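Local coordinates for envelopment polyprotein (Bovine Schmallenberg virus BH80/Germany/2011, PDB 7A56) that probably fuses the viral and host membranes during entry, as the class II fusion glycoprotein Gc, captured here as a postfusion trimer, at residues 51-63 / 345-357. Residues are numbered along the deposited sequence; the frame is centred on the assembly and turned at random.
Sequences AIIPQYKTMTLNG and FDYNAYSTQATVT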
# COMPACT_ATOMS: atom_id res chain seq x y z
N ALA A 51 -18.83 24.86 -17.91
CA ALA A 51 -17.84 25.01 -18.99
C ALA A 51 -16.79 23.92 -18.91
O ALA A 51 -16.35 23.55 -17.81
CB ALA A 51 -17.16 26.39 -18.90
N ILE A 52 -16.44 23.35 -20.06
CA ILE A 52 -15.43 22.29 -20.14
C ILE A 52 -14.54 22.71 -21.30
O ILE A 52 -14.93 22.59 -22.47
CB ILE A 52 -16.04 20.89 -20.34
CG1 ILE A 52 -16.95 20.46 -19.16
CG2 ILE A 52 -14.94 19.80 -20.55
CD1 ILE A 52 -18.07 19.54 -19.67
N ILE A 53 -13.36 23.22 -20.97
CA ILE A 53 -12.38 23.74 -21.92
C ILE A 53 -11.10 22.92 -21.73
O ILE A 53 -10.48 23.00 -20.65
CB ILE A 53 -12.14 25.24 -21.71
CG1 ILE A 53 -13.46 26.03 -21.83
CG2 ILE A 53 -11.12 25.74 -22.78
CD1 ILE A 53 -13.34 27.47 -21.47
N PRO A 54 -10.72 22.09 -22.69
CA PRO A 54 -9.72 21.05 -22.43
C PRO A 54 -8.31 21.59 -22.17
O PRO A 54 -7.81 22.45 -22.89
CB PRO A 54 -9.76 20.17 -23.69
CG PRO A 54 -10.46 21.00 -24.74
CD PRO A 54 -11.38 21.94 -24.00
N GLN A 55 -7.66 21.04 -21.14
CA GLN A 55 -6.30 21.42 -20.77
C GLN A 55 -5.24 20.48 -21.34
O GLN A 55 -4.05 20.83 -21.31
CB GLN A 55 -6.12 21.38 -19.23
CG GLN A 55 -6.87 22.49 -18.49
CD GLN A 55 -7.00 22.15 -17.04
OE1 GLN A 55 -7.73 21.20 -16.71
NE2 GLN A 55 -6.28 22.85 -16.16
N TYR A 56 -5.63 19.27 -21.72
CA TYR A 56 -4.68 18.20 -22.02
C TYR A 56 -4.55 18.01 -23.54
O TYR A 56 -5.55 17.92 -24.27
CB TYR A 56 -5.12 16.91 -21.34
CG TYR A 56 -4.09 15.80 -21.39
CD1 TYR A 56 -3.04 15.74 -20.45
CD2 TYR A 56 -4.10 14.87 -22.43
CE1 TYR A 56 -2.08 14.75 -20.51
CE2 TYR A 56 -3.13 13.84 -22.51
CZ TYR A 56 -2.14 13.79 -21.55
OH TYR A 56 -1.19 12.81 -21.59
N LYS A 57 -3.31 17.97 -24.02
CA LYS A 57 -2.99 17.59 -25.39
C LYS A 57 -1.71 16.76 -25.40
O LYS A 57 -0.70 17.17 -24.81
CB LYS A 57 -2.80 18.84 -26.25
CG LYS A 57 -2.41 18.51 -27.65
CD LYS A 57 -2.42 19.78 -28.45
CE LYS A 57 -1.03 20.25 -28.73
NZ LYS A 57 -0.72 19.96 -30.16
N THR A 58 -1.73 15.61 -26.08
CA THR A 58 -0.50 14.84 -26.28
C THR A 58 -0.44 14.37 -27.73
O THR A 58 -1.15 14.88 -28.60
CB THR A 58 -0.40 13.66 -25.29
OG1 THR A 58 0.91 13.09 -25.39
CG2 THR A 58 -1.48 12.56 -25.56
N MET A 59 0.44 13.42 -28.03
CA MET A 59 0.60 13.04 -29.42
C MET A 59 -0.62 12.25 -29.87
O MET A 59 -1.37 11.71 -29.06
CB MET A 59 1.89 12.24 -29.61
CG MET A 59 1.78 10.78 -29.31
SD MET A 59 2.14 10.15 -27.70
CE MET A 59 3.38 11.21 -26.95
N THR A 60 -0.88 12.28 -31.17
CA THR A 60 -2.03 11.61 -31.76
C THR A 60 -1.54 10.73 -32.90
O THR A 60 -0.46 10.95 -33.46
CB THR A 60 -3.07 12.59 -32.30
OG1 THR A 60 -2.50 13.38 -33.38
CG2 THR A 60 -3.56 13.48 -31.14
N LEU A 61 -2.31 9.69 -33.19
CA LEU A 61 -2.03 8.80 -34.33
C LEU A 61 -3.14 8.95 -35.33
O LEU A 61 -4.31 8.90 -34.96
CB LEU A 61 -1.93 7.34 -33.85
CG LEU A 61 -0.74 7.08 -32.94
CD1 LEU A 61 -0.76 5.65 -32.52
CD2 LEU A 61 0.52 7.34 -33.74
N ASN A 62 -2.81 9.13 -36.61
CA ASN A 62 -3.81 9.44 -37.62
C ASN A 62 -3.71 8.35 -38.68
O ASN A 62 -2.61 7.86 -38.94
CB ASN A 62 -3.56 10.89 -38.19
CG ASN A 62 -3.65 12.05 -37.06
OD1 ASN A 62 -2.85 12.11 -36.05
ND2 ASN A 62 -4.60 12.97 -37.27
N GLY A 63 -4.86 7.88 -39.18
CA GLY A 63 -4.84 6.73 -40.09
C GLY A 63 -6.11 6.67 -40.91
O GLY A 63 -6.98 7.53 -40.80
N PHE A 345 -12.23 12.98 -42.96
CA PHE A 345 -11.93 14.21 -42.24
C PHE A 345 -10.46 14.28 -41.87
O PHE A 345 -9.73 13.28 -41.90
CB PHE A 345 -12.81 14.30 -40.98
CG PHE A 345 -14.25 14.34 -41.31
CD1 PHE A 345 -14.83 15.51 -41.75
CD2 PHE A 345 -15.01 13.20 -41.25
CE1 PHE A 345 -16.15 15.56 -42.09
CE2 PHE A 345 -16.35 13.25 -41.60
CZ PHE A 345 -16.92 14.43 -41.99
N ASP A 346 -10.02 15.50 -41.56
CA ASP A 346 -8.76 15.74 -40.87
C ASP A 346 -9.05 16.00 -39.40
O ASP A 346 -10.05 16.63 -39.05
CB ASP A 346 -7.99 16.94 -41.41
CG ASP A 346 -7.48 16.74 -42.86
OD1 ASP A 346 -7.34 15.58 -43.35
OD2 ASP A 346 -7.19 17.78 -43.48
N TYR A 347 -8.16 15.54 -38.54
CA TYR A 347 -8.34 15.71 -37.12
C TYR A 347 -7.07 16.28 -36.47
O TYR A 347 -5.96 15.85 -36.81
CB TYR A 347 -8.63 14.38 -36.48
CG TYR A 347 -9.67 13.52 -37.13
CD1 TYR A 347 -11.01 13.62 -36.75
CD2 TYR A 347 -9.30 12.51 -38.02
CE1 TYR A 347 -11.98 12.75 -37.29
CE2 TYR A 347 -10.28 11.67 -38.59
CZ TYR A 347 -11.60 11.81 -38.23
OH TYR A 347 -12.53 10.96 -38.74
N ASN A 348 -7.22 17.19 -35.53
CA ASN A 348 -6.03 17.53 -34.76
C ASN A 348 -6.37 17.83 -33.29
O ASN A 348 -7.37 18.48 -32.98
CB ASN A 348 -5.30 18.71 -35.35
CG ASN A 348 -6.06 19.99 -35.18
OD1 ASN A 348 -7.02 20.24 -35.89
ND2 ASN A 348 -5.64 20.81 -34.20
N ALA A 349 -5.45 17.49 -32.42
CA ALA A 349 -5.63 17.76 -30.99
C ALA A 349 -5.47 19.25 -30.70
O ALA A 349 -4.75 19.97 -31.40
CB ALA A 349 -4.61 16.95 -30.18
N TYR A 350 -6.10 19.70 -29.61
CA TYR A 350 -5.89 21.06 -29.13
C TYR A 350 -6.15 21.11 -27.63
O TYR A 350 -6.76 20.19 -27.04
CB TYR A 350 -6.77 22.11 -29.86
CG TYR A 350 -8.22 22.04 -29.46
CD1 TYR A 350 -9.12 21.16 -30.15
CD2 TYR A 350 -8.69 22.81 -28.38
CE1 TYR A 350 -10.45 21.07 -29.75
CE2 TYR A 350 -9.99 22.73 -27.97
CZ TYR A 350 -10.87 21.86 -28.63
OH TYR A 350 -12.16 21.79 -28.18
N SER A 351 -5.65 22.18 -27.01
CA SER A 351 -5.89 22.42 -25.58
C SER A 351 -5.68 23.91 -25.33
O SER A 351 -5.22 24.65 -26.20
CB SER A 351 -4.96 21.60 -24.70
OG SER A 351 -3.64 22.08 -24.84
N THR A 352 -6.04 24.33 -24.12
CA THR A 352 -5.97 25.72 -23.72
C THR A 352 -5.66 25.72 -22.25
O THR A 352 -6.19 24.89 -21.52
CB THR A 352 -7.31 26.42 -23.96
OG1 THR A 352 -7.62 26.30 -25.35
CG2 THR A 352 -7.25 27.86 -23.54
N GLN A 353 -4.78 26.61 -21.82
CA GLN A 353 -4.55 26.68 -20.39
C GLN A 353 -5.76 27.27 -19.67
O GLN A 353 -6.33 28.28 -20.12
CB GLN A 353 -3.32 27.50 -20.08
CG GLN A 353 -2.10 26.64 -20.00
CD GLN A 353 -1.21 27.02 -18.84
OE1 GLN A 353 -1.49 27.98 -18.11
NE2 GLN A 353 -0.13 26.25 -18.66
N ALA A 354 -6.14 26.66 -18.55
CA ALA A 354 -7.26 27.19 -17.77
C ALA A 354 -6.93 28.57 -17.17
O ALA A 354 -5.78 28.89 -16.89
CB ALA A 354 -7.63 26.19 -16.66
N THR A 355 -7.96 29.39 -17.00
CA THR A 355 -7.83 30.67 -16.28
C THR A 355 -8.31 30.46 -14.84
O THR A 355 -9.51 30.36 -14.59
CB THR A 355 -8.64 31.75 -16.96
OG1 THR A 355 -8.18 31.89 -18.31
CG2 THR A 355 -8.49 33.13 -16.23
N VAL A 356 -7.37 30.38 -13.90
CA VAL A 356 -7.66 30.16 -12.48
C VAL A 356 -7.11 31.35 -11.71
O VAL A 356 -6.03 31.85 -12.01
CB VAL A 356 -7.04 28.84 -11.96
CG1 VAL A 356 -7.36 28.65 -10.48
CG2 VAL A 356 -7.54 27.66 -12.78
N THR A 357 -7.90 31.83 -10.74
CA THR A 357 -7.42 32.83 -9.79
C THR A 357 -7.66 32.33 -8.37
O THR A 357 -8.69 31.71 -8.07
CB THR A 357 -8.13 34.20 -9.97
OG1 THR A 357 -9.55 34.04 -9.82
CG2 THR A 357 -7.80 34.85 -11.35
O HOH W 1 -8.75 25.17 -20.24
O HOH W 2 -9.12 24.19 -25.02
O HOH W 3 -4.13 24.53 -17.57
O HOH W 4 -1.90 21.12 -23.05
O HOH W 5 -3.09 16.27 -33.58
O HOH W 6 -6.08 13.43 -39.65
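Thr352 N donates to Pro54 O at 2.9 Å, the one direct backbone hydrogen bond between 51-63 and 345-357. In this class II fusion protein, 345-357 runs from strand 346-350, paired with 86-92, through a loop into strand 356-365 of a separate sheet; 51-63 lies along the strand and the loop. Ser351 CA adds a CH...O contact to the same oxygen, and Gln55 CA sends one back to Thr352 O. Water 1 joins Ile53 O to Thr352 O. Pro54 meets the Tyr350 ring at a slant, with Pro54 CG 3.7 Å from Tyr350 CE2.

Farther on, Lys57 has CG anti to its backbone N (chi1 177°), which lays its aliphatic part alongside the end of strand 346-350. Lys57 CG lies 3.7 Å from Ala349 CB. Thr60 CG2 meets the same methyl at 3.8 Å. Gln55 leans its amide on Ala354: Gln55 NE2 lies 3.6 Å from Ala354 CB, while Gln55 OE1 accepts from Ser386 N. Waters bridge much of the remaining seam: water 4 links Gln55 O to Ser351 OG, and water 5 links Thr60 OG1 to Ala349 N.

Thr58 and Leu61 turn to the neighbouring subunits: Thr58 OG1 hydrogen-bonds Asp229 OD2 of the second subunit, and Leu61 packs on Leu61 of the third.

At the far end Asn62 ND2 makes a weak bond to Tyr347 O at 3.2 Å. Its amide is steadied by Thr60 OG1, which donates to Asn62 OD1 at 3.0 Å, in the carbonyl plane on a lone pair.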